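Local structure of K5 lyase (Enterobacteria phage k1-5, 2X3H) at residues T169-F175 with M198-G204; D229-N235 with S254-D260; C261-N267 with K289-A295; K281-A285 with S304-V308. The protein probably cleaves the K5 glycosaminoglycan capsule of the phage's bacterial host by elimination, as a trimeric lyase built like a viral tail spike. One frame throughout, in Å; residues are numbered along the deposited sequence.

In the fold
All four contacts join successive coils of a right-handed parallel beta-helix, and all are buried. Interactions 1, 2 and 4 lie along one row of strands: 198-206 pairs with 227-234, and 252-259 with 279-286, so each passes its backbone ladder to the next. The same three also touch the second subunit, and their polar side chains serve the trimer: arginine, lysine and aspartate in interaction 1, asparagine and lysine in interaction 2, serine and aspartate in interaction 4. Interaction 3 sits on another side of the coil and meets no other chain. Its aromatic and valine contacts contrast with those polar pairs, while V264 and A292 pack inward on interaction 4.

Interaction 1 (T169-F175 with M198-G204); sequences TVSDVNF and MIKGIRG
T169-F175 and M198-G204 run as parallel strands, their axes 4.7 Å apart before and after a shared corner where D172 stands abreast of G201. Ahead of the corner V170 is held at both ends, its N by M198 O and its O by K200 N. At the corner D172 N bonds to K200 O, and V173 N reaches G201 O only weakly; beyond it R203 N bonds to V173 O and F175 N to R203 O. The polar pair is N174 with R203, lying side by side. R203 NH1 donates to N174 OD1 at 2.9 Å, and the oxygen sits in the guanidinium plane although the amide is turned 45° from it. N174 OD1 lies against the arginine stem, 3.3 Å from R203 CB, and the extended run from CG to NE brings NH1 round to the same oxygen. The far side of the guanidinium belongs to the trimer: NE bonds to G196 O and NH2 to T169 OG1, both of the second subunit. K200 CG rests on S171 CB at 3.7 Å, while K200 NZ reaches D172 of the third subunit in a salt bridge. On the apolar face, I202 CG2 meets the edge of the F175 ring, 3.8 Å from CE1, and V173 CG1 sits over one face, toward its rim. Strand 168-178 also pairs with strands 139-142 and 144-147, and strand 198-206 with strand 227-234.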
loop_
_atom_site.group_PDB
_atom_site.type_symbol
_atom_site.label_atom_id
_atom_site.label_comp_id
_atom_site.label_asym_id
_atom_site.label_seq_id
_atom_site.Cartn_x
_atom_site.Cartn_y
_atom_site.Cartn_z
ATOM N N THR A 169 -8.487 -21.122 -15.658
ATOM C CA THR A 169 -8.669 -20.777 -14.248
ATOM C C THR A 169 -8.475 -22.009 -13.390
ATOM O O THR A 169 -9.113 -23.040 -13.615
ATOM C CB THR A 169 -10.055 -20.163 -14.024
ATOM O OG1 THR A 169 -10.097 -18.896 -14.687
ATOM C CG2 THR A 169 -10.353 -19.969 -12.551
ATOM N N VAL A 170 -7.573 -21.909 -12.419
ATOM C CA VAL A 170 -7.357 -22.991 -11.464
ATOM C C VAL A 170 -7.787 -22.435 -10.120
ATOM O O VAL A 170 -7.191 -21.475 -9.633
ATOM C CB VAL A 170 -5.874 -23.419 -11.394
ATOM C CG1 VAL A 170 -5.679 -24.535 -10.357
ATOM C CG2 VAL A 170 -5.372 -23.872 -12.767
ATOM N N SER A 171 -8.817 -23.014 -9.515
ATOM C CA SER A 171 -9.361 -22.406 -8.311
ATOM C C SER A 171 -9.761 -23.412 -7.256
ATOM O O SER A 171 -10.369 -24.457 -7.550
ATOM C CB SER A 171 -10.541 -21.484 -8.634
ATOM O OG SER A 171 -11.580 -22.179 -9.270
ATOM N N ASP A 172 -9.419 -23.080 -6.015
ATOM C CA ASP A 172 -9.764 -23.919 -4.879
ATOM C C ASP A 172 -9.271 -25.345 -5.065
ATOM O O ASP A 172 -10.042 -26.311 -4.942
ATOM C CB ASP A 172 -11.265 -23.856 -4.651
ATOM C CG ASP A 172 -11.692 -22.495 -4.172
ATOM O OD1 ASP A 172 -11.056 -21.971 -3.234
ATOM O OD2 ASP A 172 -12.643 -21.928 -4.746
ATOM N N VAL A 173 -7.974 -25.449 -5.343
ATOM C CA VAL A 173 -7.288 -26.728 -5.451
ATOM C C VAL A 173 -6.322 -26.938 -4.299
ATOM O O VAL A 173 -5.543 -26.047 -3.953
ATOM C CB VAL A 173 -6.533 -26.861 -6.792
ATOM C CG1 VAL A 173 -5.808 -28.215 -6.874
ATOM C CG2 VAL A 173 -7.502 -26.720 -7.954
ATOM N N ASN A 174 -6.390 -28.126 -3.698
ATOM C CA ASN A 174 -5.464 -28.519 -2.632
ATOM C C ASN A 174 -4.457 -29.546 -3.118
ATOM O O ASN A 174 -4.839 -30.596 -3.636
ATOM C CB ASN A 174 -6.237 -29.093 -1.446
ATOM C CG ASN A 174 -7.254 -28.117 -0.891
ATOM O OD1 ASN A 174 -6.939 -26.951 -0.643
ATOM N ND2 ASN A 174 -8.486 -28.585 -0.689
ATOM N N PHE A 175 -3.176 -29.248 -2.930
ATOM C CA PHE A 175 -2.106 -30.151 -3.337
ATOM C C PHE A 175 -1.536 -30.815 -2.098
ATOM O O PHE A 175 -1.079 -30.131 -1.176
ATOM C CB PHE A 175 -1.013 -29.382 -4.086
ATOM C CG PHE A 175 -1.465 -28.852 -5.425
ATOM C CD1 PHE A 175 -1.898 -27.531 -5.553
ATOM C CD2 PHE A 175 -1.486 -29.672 -6.545
ATOM C CE1 PHE A 175 -2.333 -27.028 -6.780
ATOM C CE2 PHE A 175 -1.918 -29.187 -7.784
ATOM C CZ PHE A 175 -2.350 -27.861 -7.907
ATOM N N MET A 198 -5.892 -17.456 -14.334
ATOM C CA MET A 198 -6.335 -17.055 -13.006
ATOM C C MET A 198 -6.105 -18.237 -12.094
ATOM O O MET A 198 -6.723 -19.282 -12.262
ATOM C CB MET A 198 -7.812 -16.674 -13.001
ATOM C CG MET A 198 -8.126 -15.356 -13.712
ATOM S SD MET A 198 -9.911 -15.062 -13.756
ATOM C CE MET A 198 -10.012 -13.427 -14.471
ATOM N N ILE A 199 -5.190 -18.071 -11.150
ATOM C CA ILE A 199 -4.834 -19.135 -10.230
ATOM C C ILE A 199 -5.158 -18.620 -8.840
ATOM O O ILE A 199 -4.517 -17.679 -8.359
ATOM C CB ILE A 199 -3.331 -19.453 -10.342
ATOM C CG1 ILE A 199 -3.012 -20.090 -11.705
ATOM C CG2 ILE A 199 -2.853 -20.328 -9.183
ATOM C CD1 ILE A 199 -1.525 -20.094 -12.040
ATOM N N LYS A 200 -6.172 -19.202 -8.206
ATOM C CA LYS A 200 -6.675 -18.625 -6.965
ATOM C C LYS A 200 -7.133 -19.676 -5.974
ATOM O O LYS A 200 -7.732 -20.685 -6.352
ATOM C CB LYS A 200 -7.804 -17.643 -7.250
ATOM C CG LYS A 200 -8.918 -18.189 -8.127
ATOM C CD LYS A 200 -9.698 -17.036 -8.756
ATOM C CE LYS A 200 -10.816 -17.533 -9.632
ATOM N NZ LYS A 200 -11.872 -16.481 -9.763
ATOM N N GLY A 201 -6.854 -19.433 -4.699
ATOM C CA GLY A 201 -7.301 -20.359 -3.667
ATOM C C GLY A 201 -6.553 -21.667 -3.756
ATOM O O GLY A 201 -7.158 -22.721 -3.955
ATOM N N ILE A 202 -5.235 -21.598 -3.618
ATOM C CA ILE A 202 -4.408 -22.786 -3.734
ATOM C C ILE A 202 -3.781 -23.111 -2.400
ATOM O O ILE A 202 -3.219 -22.225 -1.759
ATOM C CB ILE A 202 -3.260 -22.545 -4.716
ATOM C CG1 ILE A 202 -3.795 -22.112 -6.082
ATOM C CG2 ILE A 202 -2.356 -23.753 -4.815
ATOM C CD1 ILE A 202 -4.778 -23.092 -6.738
ATOM N N ARG A 203 -3.881 -24.374 -1.987
ATOM C CA ARG A 203 -3.127 -24.876 -0.824
ATOM C C ARG A 203 -2.081 -25.885 -1.271
ATOM O O ARG A 203 -2.338 -26.679 -2.173
ATOM C CB ARG A 203 -4.045 -25.565 0.185
ATOM C CG ARG A 203 -5.043 -24.636 0.879
ATOM C CD ARG A 203 -5.684 -25.324 2.096
ATOM N NE ARG A 203 -6.747 -24.541 2.726
ATOM C CZ ARG A 203 -8.015 -24.529 2.321
ATOM N NH1 ARG A 203 -8.381 -25.238 1.248
ATOM N NH2 ARG A 203 -8.928 -23.797 2.971
ATOM N N GLY A 204 -0.910 -25.846 -0.643
ATOM C CA GLY A 204 0.156 -26.820 -0.911
ATOM C C GLY A 204 0.812 -27.206 0.396
ATOM O O GLY A 204 1.096 -26.337 1.223
HETATM O O HOH W 1 -7.735 -24.561 -1.907
HETATM O O HOH W 2 -10.965 -26.844 0.920
#

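Interaction 2 (D229-N235 with S254-D260); sequences DNVIAKN and SNVIGAD
I257 lies against I232 across two parallel strands, D229-K234 and S254-A259, whose axes are only 2° apart. Take I257 outward from the backbone: CB sits 3.8 Å from V231 O, the same oxygen that accepts I257 N at 2.8 Å in an almost straight bond. CG2 comes beside I232 CG2 at 4.4 Å. CG1, anti to the carbonyl carbon (chi1 -57°), touches M284 CB on the following coil. The chain is fully extended there, and CD1 ends 4.3 Å from I232 CG1; the side chain also packs on L227 of the second subunit. I232 has nearly the same torsions, so the two isoleucines repeat one another coil to coil. On the inward face V231 CB meets V256 CG1, and A233 stands beside G258, A233 N bonding to I257 O and A233 O accepting A259 N. Where the strands bend at positive phi, N230 and N255 stand side by side with their amide planes 29° apart, and N255 ND2 bonds to S254 OG of the second subunit. At the other end N235 and D260 align likewise, N235 ND2 lying 3.4 Å from D260 CB. K234 NZ leaves the contact for a salt bridge with D195 of the second subunit. Strand 227-234 takes its other backbone bonds from strand 198-206, and strand 252-259 passes the ladder on to strand 279-286.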
loop_
_atom_site.group_PDB
_atom_site.type_symbol
_atom_site.label_atom_id
_atom_site.label_comp_id
_atom_site.label_asym_id
_atom_site.label_seq_id
_atom_site.Cartn_x
_atom_site.Cartn_y
_atom_site.Cartn_z
ATOM N N ASP A 229 -3.694 -15.461 -6.774
ATOM C CA ASP A 229 -4.351 -14.804 -5.620
ATOM C C ASP A 229 -4.736 -15.854 -4.577
ATOM O O ASP A 229 -5.261 -16.912 -4.924
ATOM C CB ASP A 229 -5.620 -14.059 -6.118
ATOM C CG ASP A 229 -6.255 -13.141 -5.061
ATOM O OD1 ASP A 229 -5.546 -12.637 -4.158
ATOM O OD2 ASP A 229 -7.494 -12.914 -5.151
ATOM N N ASN A 230 -4.459 -15.573 -3.304
ATOM C CA ASN A 230 -4.934 -16.436 -2.215
ATOM C C ASN A 230 -4.271 -17.823 -2.233
ATOM O O ASN A 230 -4.923 -18.837 -2.528
ATOM C CB ASN A 230 -6.478 -16.553 -2.247
ATOM C CG ASN A 230 -7.191 -15.244 -1.848
ATOM O OD1 ASN A 230 -8.262 -14.909 -2.380
ATOM N ND2 ASN A 230 -6.607 -14.517 -0.911
ATOM N N VAL A 231 -2.978 -17.853 -1.902
ATOM C CA VAL A 231 -2.178 -19.091 -1.861
ATOM C C VAL A 231 -1.686 -19.329 -0.436
ATOM O O VAL A 231 -1.238 -18.394 0.231
ATOM C CB VAL A 231 -0.955 -18.981 -2.795
ATOM C CG1 VAL A 231 -0.077 -20.225 -2.712
ATOM C CG2 VAL A 231 -1.415 -18.735 -4.227
ATOM N N ILE A 232 -1.778 -20.570 0.034
ATOM C CA ILE A 232 -1.255 -20.934 1.350
ATOM C C ILE A 232 -0.344 -22.131 1.163
ATOM O O ILE A 232 -0.810 -23.229 0.825
ATOM C CB ILE A 232 -2.375 -21.287 2.364
ATOM C CG1 ILE A 232 -3.439 -20.176 2.415
ATOM C CG2 ILE A 232 -1.761 -21.553 3.732
ATOM C CD1 ILE A 232 -4.602 -20.446 3.374
ATOM N N ALA A 233 0.955 -21.923 1.347
ATOM C CA ALA A 233 1.937 -22.968 1.067
ATOM C C ALA A 233 2.752 -23.263 2.305
ATOM O O ALA A 233 3.220 -22.337 2.965
ATOM C CB ALA A 233 2.858 -22.523 -0.074
ATOM N N LYS A 234 2.939 -24.551 2.602
ATOM C CA LYS A 234 3.674 -24.952 3.796
ATOM C C LYS A 234 4.911 -25.790 3.488
ATOM O O LYS A 234 4.831 -26.795 2.775
ATOM C CB LYS A 234 2.743 -25.694 4.754
ATOM C CG LYS A 234 1.681 -24.756 5.305
ATOM C CD LYS A 234 0.673 -25.438 6.178
ATOM C CE LYS A 234 -0.200 -24.367 6.842
ATOM N NZ LYS A 234 -1.458 -24.946 7.343
ATOM N N ASN A 235 6.048 -25.350 4.025
ATOM C CA ASN A 235 7.290 -26.118 4.043
ATOM C C ASN A 235 7.989 -26.294 2.706
ATOM O O ASN A 235 8.824 -27.188 2.566
ATOM C CB ASN A 235 7.080 -27.515 4.639
ATOM C CG ASN A 235 6.369 -27.495 5.967
ATOM O OD1 ASN A 235 5.328 -28.134 6.120
ATOM N ND2 ASN A 235 6.937 -26.804 6.941
ATOM N N SER A 254 -0.970 -11.890 -5.359
ATOM C CA SER A 254 -1.612 -11.229 -4.225
ATOM C C SER A 254 -2.017 -12.231 -3.154
ATOM O O SER A 254 -2.390 -13.359 -3.466
ATOM C CB SER A 254 -2.848 -10.454 -4.686
ATOM O OG SER A 254 -3.348 -9.645 -3.627
ATOM N N ASN A 255 -1.908 -11.823 -1.892
ATOM C CA ASN A 255 -2.405 -12.632 -0.764
ATOM C C ASN A 255 -1.761 -14.010 -0.705
ATOM O O ASN A 255 -2.427 -15.049 -0.847
ATOM C CB ASN A 255 -3.928 -12.770 -0.826
ATOM C CG ASN A 255 -4.653 -11.510 -0.401
ATOM O OD1 ASN A 255 -4.044 -10.531 0.032
ATOM N ND2 ASN A 255 -5.971 -11.532 -0.522
ATOM N N VAL A 256 -0.457 -14.008 -0.492
ATOM C CA VAL A 256 0.312 -15.245 -0.424
ATOM C C VAL A 256 0.797 -15.470 1.000
ATOM O O VAL A 256 1.453 -14.602 1.571
ATOM C CB VAL A 256 1.515 -15.167 -1.376
ATOM C CG1 VAL A 256 2.356 -16.444 -1.308
ATOM C CG2 VAL A 256 1.017 -14.944 -2.809
ATOM N N ILE A 257 0.461 -16.632 1.569
ATOM C CA ILE A 257 0.983 -17.042 2.874
ATOM C C ILE A 257 1.952 -18.199 2.661
ATOM O O ILE A 257 1.586 -19.219 2.060
ATOM C CB ILE A 257 -0.145 -17.530 3.818
ATOM C CG1 ILE A 257 -1.203 -16.448 4.005
ATOM C CG2 ILE A 257 0.432 -18.028 5.160
ATOM C CD1 ILE A 257 -2.360 -16.862 4.922
ATOM N N GLY A 258 3.184 -18.038 3.135
ATOM C CA GLY A 258 4.157 -19.133 3.131
ATOM C C GLY A 258 4.567 -19.376 4.561
ATOM O O GLY A 258 5.004 -18.449 5.244
ATOM N N ALA A 259 4.392 -20.612 5.029
ATOM C CA ALA A 259 4.816 -20.998 6.365
ATOM C C ALA A 259 5.993 -21.965 6.296
ATOM O O ALA A 259 5.932 -22.989 5.602
ATOM C CB ALA A 259 3.646 -21.615 7.147
ATOM N N ASP A 260 7.069 -21.632 7.012
ATOM C CA ASP A 260 8.285 -22.462 7.061
ATOM C C ASP A 260 8.870 -22.824 5.680
ATOM O O ASP A 260 9.451 -23.902 5.493
ATOM C CB ASP A 260 8.018 -23.725 7.893
ATOM C CG ASP A 260 7.382 -23.400 9.248
ATOM O OD1 ASP A 260 8.047 -22.741 10.068
ATOM O OD2 ASP A 260 6.222 -23.794 9.485
#

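Interaction 3 (C261-N267 with K289-A295); sequences CQHVTYN and KYAAVVA
V294 is wedged between H263 and Y266, and this is the tight part of the contact between C261-N267 and K289-A295. Its two methyls are shared out: CG2 lies over a face of the imidazole, 3.9 Å from the H263 ring centroid, and CG1 over the Y266 ring, 4.3 Å from that centroid. With CG1 anti to the backbone N (chi1 174°) and CG2 anti to the carbonyl carbon, the valine fork straddles the two rings. The backbone is firm here as well, V294 N to T265 O at 3.0 Å and N267 N to V294 O, and a water there bridges T265 OG1 and V294 O. N267 ND2 adds a bond to A295 O, reaching it from well above the carbonyl plane. At the corner a single oxygen, A292 O, accepts both V264 N and T265 N.

The other end is looser in places. K289 N still bonds to C261 O at 2.9 Å, but round Q262 O the bonds lengthen or bend: A291 N reaches Q262 O at 3.3 Å, and Y290 N makes only a weak bond to it. The Y290 ring sets its CD2 near the plane of the H263 ring at its edge, with the planes 82° apart. The K289 side chain leads off to a cation-pi contact with Y209. Short paired strands next to irregular, backbone-bonded corners, with V264 and A292 packed inward on strand 279-286, are what stacked turns between adjacent coils of a parallel beta-helix look like.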
loop_
_atom_site.group_PDB
_atom_site.type_symbol
_atom_site.label_atom_id
_atom_site.label_comp_id
_atom_site.label_asym_id
_atom_site.label_seq_id
_atom_site.Cartn_x
_atom_site.Cartn_y
_atom_site.Cartn_z
ATOM N N CYS A 261 8.719 -21.910 4.723
ATOM C CA CYS A 261 9.308 -22.042 3.389
ATOM C C CYS A 261 10.703 -21.427 3.348
ATOM O O CYS A 261 11.023 -20.586 4.188
ATOM C CB CYS A 261 8.442 -21.317 2.363
ATOM S SG CYS A 261 6.763 -21.963 2.201
ATOM N N GLN A 262 11.523 -21.777 2.360
ATOM C CA GLN A 262 12.851 -21.148 2.294
ATOM C C GLN A 262 12.704 -19.668 1.944
ATOM O O GLN A 262 13.301 -18.805 2.588
ATOM C CB GLN A 262 13.781 -21.837 1.293
ATOM C CG GLN A 262 15.219 -21.339 1.375
ATOM C CD GLN A 262 16.168 -22.136 0.496
ATOM O OE1 GLN A 262 15.852 -23.253 0.085
ATOM N NE2 GLN A 262 17.340 -21.559 0.197
ATOM N N HIS A 263 11.897 -19.416 0.909
ATOM C CA HIS A 263 11.511 -18.081 0.445
ATOM C C HIS A 263 9.995 -18.157 0.243
ATOM O O HIS A 263 9.458 -19.253 0.007
ATOM C CB HIS A 263 12.142 -17.765 -0.919
ATOM C CG HIS A 263 13.607 -18.093 -1.032
ATOM N ND1 HIS A 263 14.595 -17.356 -0.411
ATOM C CD2 HIS A 263 14.248 -19.045 -1.752
ATOM C CE1 HIS A 263 15.779 -17.852 -0.727
ATOM N NE2 HIS A 263 15.593 -18.882 -1.534
ATOM N N VAL A 264 9.289 -17.031 0.367
ATOM C CA VAL A 264 7.845 -17.060 0.125
ATOM C C VAL A 264 7.472 -16.747 -1.325
ATOM O O VAL A 264 6.825 -17.568 -1.975
ATOM C CB VAL A 264 7.041 -16.213 1.144
ATOM C CG1 VAL A 264 5.533 -16.326 0.854
ATOM C CG2 VAL A 264 7.326 -16.716 2.532
ATOM N N THR A 265 7.876 -15.575 -1.828
ATOM C CA THR A 265 7.797 -15.312 -3.272
ATOM C C THR A 265 9.205 -15.199 -3.847
ATOM O O THR A 265 10.133 -14.717 -3.178
ATOM C CB THR A 265 6.960 -14.066 -3.616
ATOM O OG1 THR A 265 7.637 -12.885 -3.183
ATOM C CG2 THR A 265 5.584 -14.141 -2.970
ATOM N N TYR A 266 9.361 -15.663 -5.086
ATOM C CA TYR A 266 10.678 -15.794 -5.695
ATOM C C TYR A 266 10.586 -15.395 -7.163
ATOM O O TYR A 266 9.739 -15.918 -7.889
ATOM C CB TYR A 266 11.139 -17.262 -5.577
ATOM C CG TYR A 266 12.601 -17.472 -5.902
ATOM C CD1 TYR A 266 13.027 -17.645 -7.218
ATOM C CD2 TYR A 266 13.562 -17.482 -4.893
ATOM C CE1 TYR A 266 14.372 -17.830 -7.525
ATOM C CE2 TYR A 266 14.905 -17.672 -5.185
ATOM C CZ TYR A 266 15.307 -17.843 -6.503
ATOM O OH TYR A 266 16.649 -18.024 -6.792
ATOM N N ASN A 267 11.432 -14.454 -7.592
ATOM C CA ASN A 267 11.537 -14.121 -9.012
ATOM C C ASN A 267 12.845 -14.670 -9.556
ATOM O O ASN A 267 13.920 -14.223 -9.155
ATOM C CB ASN A 267 11.512 -12.604 -9.212
ATOM C CG ASN A 267 10.144 -12.021 -8.992
ATOM O OD1 ASN A 267 9.147 -12.740 -9.001
ATOM N ND2 ASN A 267 10.078 -10.704 -8.780
ATOM N N LYS A 289 13.035 -19.506 5.992
ATOM C CA LYS A 289 14.380 -19.900 6.393
ATOM C C LYS A 289 15.471 -19.037 5.769
ATOM O O LYS A 289 16.638 -19.168 6.134
ATOM C CB LYS A 289 14.637 -21.373 6.068
ATOM C CG LYS A 289 14.045 -22.354 7.072
ATOM C CD LYS A 289 12.603 -22.680 6.775
ATOM C CE LYS A 289 12.235 -24.059 7.309
ATOM N NZ LYS A 289 12.633 -24.258 8.727
ATOM N N TYR A 290 15.101 -18.153 4.839
ATOM C CA TYR A 290 16.090 -17.254 4.233
ATOM C C TYR A 290 15.567 -15.863 3.929
ATOM O O TYR A 290 16.176 -14.876 4.334
ATOM C CB TYR A 290 16.699 -17.871 2.968
ATOM C CG TYR A 290 17.881 -17.076 2.446
ATOM C CD1 TYR A 290 19.159 -17.277 2.955
ATOM C CD2 TYR A 290 17.713 -16.090 1.470
ATOM C CE1 TYR A 290 20.242 -16.542 2.491
ATOM C CE2 TYR A 290 18.786 -15.359 0.993
ATOM C CZ TYR A 290 20.052 -15.588 1.509
ATOM O OH TYR A 290 21.140 -14.871 1.044
ATOM N N ALA A 291 14.444 -15.773 3.213
ATOM C CA ALA A 291 13.887 -14.457 2.873
ATOM C C ALA A 291 12.388 -14.526 2.651
ATOM O O ALA A 291 11.861 -15.566 2.239
ATOM C CB ALA A 291 14.561 -13.910 1.645
ATOM N N ALA A 292 11.690 -13.426 2.922
ATOM C CA ALA A 292 10.275 -13.355 2.552
ATOM C C ALA A 292 10.134 -13.266 1.035
ATOM O O ALA A 292 9.392 -14.042 0.422
ATOM C CB ALA A 292 9.579 -12.168 3.227
ATOM N N VAL A 293 10.863 -12.329 0.433
ATOM C CA VAL A 293 10.707 -12.038 -0.993
ATOM C C VAL A 293 12.062 -11.929 -1.659
ATOM O O VAL A 293 12.931 -11.179 -1.204
ATOM C CB VAL A 293 9.961 -10.685 -1.188
ATOM C CG1 VAL A 293 9.974 -10.275 -2.661
ATOM C CG2 VAL A 293 8.543 -10.776 -0.668
ATOM N N VAL A 294 12.246 -12.681 -2.741
ATOM C CA VAL A 294 13.433 -12.547 -3.583
ATOM C C VAL A 294 12.950 -11.842 -4.850
ATOM O O VAL A 294 12.267 -12.454 -5.691
ATOM C CB VAL A 294 14.048 -13.936 -3.910
ATOM C CG1 VAL A 294 15.193 -13.788 -4.893
ATOM C CG2 VAL A 294 14.518 -14.658 -2.626
ATOM N N ALA A 295 13.232 -10.540 -4.955
ATOM C CA ALA A 295 12.716 -9.710 -6.057
ATOM C C ALA A 295 13.394 -10.050 -7.392
ATOM O O ALA A 295 12.842 -9.780 -8.460
ATOM C CB ALA A 295 12.891 -8.200 -5.736
HETATM O O HOH W 3 9.174 -12.253 -5.461
#

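Interaction 4 (K281-A285 with S304-V308)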
loop_
_atom_site.group_PDB
_atom_site.type_symbol
_atom_site.label_atom_id
_atom_site.label_comp_id
_atom_site.label_asym_id
_atom_site.label_seq_id
_atom_site.Cartn_x
_atom_site.Cartn_y
_atom_site.Cartn_z
ATOM N N LYS A 281 1.740 -8.234 -4.113
ATOM C CA LYS A 281 1.152 -7.460 -3.013
ATOM C C LYS A 281 0.468 -8.320 -1.944
ATOM O O LYS A 281 -0.382 -9.165 -2.239
ATOM C CB LYS A 281 0.190 -6.409 -3.566
ATOM C CG LYS A 281 -0.935 -6.984 -4.396
ATOM C CD LYS A 281 -1.958 -5.925 -4.820
ATOM C CE LYS A 281 -3.380 -6.428 -4.576
ATOM N NZ LYS A 281 -4.440 -5.415 -4.933
ATOM N N GLY A 282 0.817 -8.066 -0.690
ATOM C CA GLY A 282 0.249 -8.839 0.408
ATOM C C GLY A 282 0.941 -10.186 0.562
ATOM O O GLY A 282 0.383 -11.221 0.206
ATOM N N VAL A 283 2.163 -10.164 1.083
ATOM C CA VAL A 283 2.930 -11.377 1.319
ATOM C C VAL A 283 3.057 -11.597 2.824
ATOM O O VAL A 283 3.515 -10.712 3.546
ATOM C CB VAL A 283 4.340 -11.276 0.683
ATOM C CG1 VAL A 283 5.176 -12.533 0.994
ATOM C CG2 VAL A 283 4.227 -11.011 -0.843
ATOM N N MET A 284 2.613 -12.761 3.292
ATOM C CA MET A 284 2.732 -13.138 4.697
ATOM C C MET A 284 3.776 -14.237 4.799
ATOM O O MET A 284 3.545 -15.363 4.336
ATOM C CB MET A 284 1.387 -13.664 5.219
ATOM C CG MET A 284 1.488 -14.351 6.570
ATOM S SD MET A 284 2.062 -13.230 7.864
ATOM C CE MET A 284 0.726 -12.036 7.861
ATOM N N ALA A 285 4.917 -13.904 5.397
ATOM C CA ALA A 285 6.032 -14.828 5.541
ATOM C C ALA A 285 6.123 -15.278 6.987
ATOM O O ALA A 285 6.721 -14.605 7.830
ATOM C CB ALA A 285 7.337 -14.169 5.081
ATOM N N SER A 304 4.610 -4.864 -2.579
ATOM C CA SER A 304 3.924 -4.000 -1.614
ATOM C C SER A 304 3.278 -4.784 -0.479
ATOM O O SER A 304 2.531 -5.724 -0.734
ATOM C CB SER A 304 2.876 -3.160 -2.353
ATOM O OG SER A 304 2.214 -2.267 -1.478
ATOM N N ASP A 305 3.563 -4.378 0.763
ATOM C CA ASP A 305 2.931 -4.951 1.983
ATOM C C ASP A 305 3.418 -6.377 2.259
ATOM O O ASP A 305 2.767 -7.359 1.904
ATOM C CB ASP A 305 1.397 -4.852 1.936
ATOM C CG ASP A 305 0.905 -3.412 1.991
ATOM O OD1 ASP A 305 1.647 -2.553 2.492
ATOM O OD2 ASP A 305 -0.223 -3.142 1.526
ATOM N N VAL A 306 4.587 -6.448 2.877
ATOM C CA VAL A 306 5.290 -7.701 3.154
ATOM C C VAL A 306 5.503 -7.818 4.656
ATOM O O VAL A 306 6.181 -6.972 5.254
ATOM C CB VAL A 306 6.660 -7.732 2.445
ATOM C CG1 VAL A 306 7.421 -9.025 2.780
ATOM C CG2 VAL A 306 6.482 -7.536 0.917
ATOM N N LEU A 307 4.893 -8.835 5.275
ATOM C CA LEU A 307 5.009 -9.002 6.724
ATOM C C LEU A 307 5.820 -10.264 6.950
ATOM O O LEU A 307 5.465 -11.335 6.454
ATOM C CB LEU A 307 3.625 -9.120 7.385
ATOM C CG LEU A 307 3.592 -9.038 8.917
ATOM C CD1 LEU A 307 2.184 -8.684 9.334
ATOM C CD2 LEU A 307 4.052 -10.344 9.595
ATOM N N VAL A 308 6.909 -10.145 7.694
ATOM C CA VAL A 308 7.771 -11.308 7.918
ATOM C C VAL A 308 8.144 -11.444 9.390
ATOM O O VAL A 308 8.514 -10.468 10.037
ATOM C CB VAL A 308 9.002 -11.319 6.962
ATOM C CG1 VAL A 308 9.789 -10.051 7.069
ATOM C CG2 VAL A 308 9.895 -12.553 7.190
#
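Two neighbouring rungs of the parallel beta-helix meet where K281-A285 runs beside S304-V308, the strand axes 4.8 Å apart and 5° off parallel. V283 is bound through both its polar backbone atoms: N donates to D305 O at 3.0 Å and O accepts L307 N at 2.9 Å. G282 N to S304 O and A285 N to L307 O extend the ladder in both directions. G282 and D305 both take positive phi, 80° and 71°, a matched bend in both rungs. Among the side chains, M284 and L307 lie alongside each other. M284 is folded at chi2 and chi3, which curls its thioether back along the leucine: SD rests 3.9 Å from L307 CD2, and CE lies at the same distance from L307 CD1. Both side chains also pack against the second subunit, on N277 and N278. Facing the interior, A285 CB touches V308 CG2 at 3.7 Å and V283 CB meets V306 CG2 at 4.3 Å, under a cover of V264, A292 and V293. S304 and D305 direct their polar ends across the trimer: D305 OD2 bonds to S304 OG of the second subunit, and S304 OG to D305 OD2 of the third. The chemistry is thus divided: backbone bonds join the rungs, valines and alanine pack inside the coil, M284 and L307 pack toward the second subunit, and a buried serine-carboxylate hydrogen bond recurs from subunit to subunit, consistent with a part in trimer cohesion.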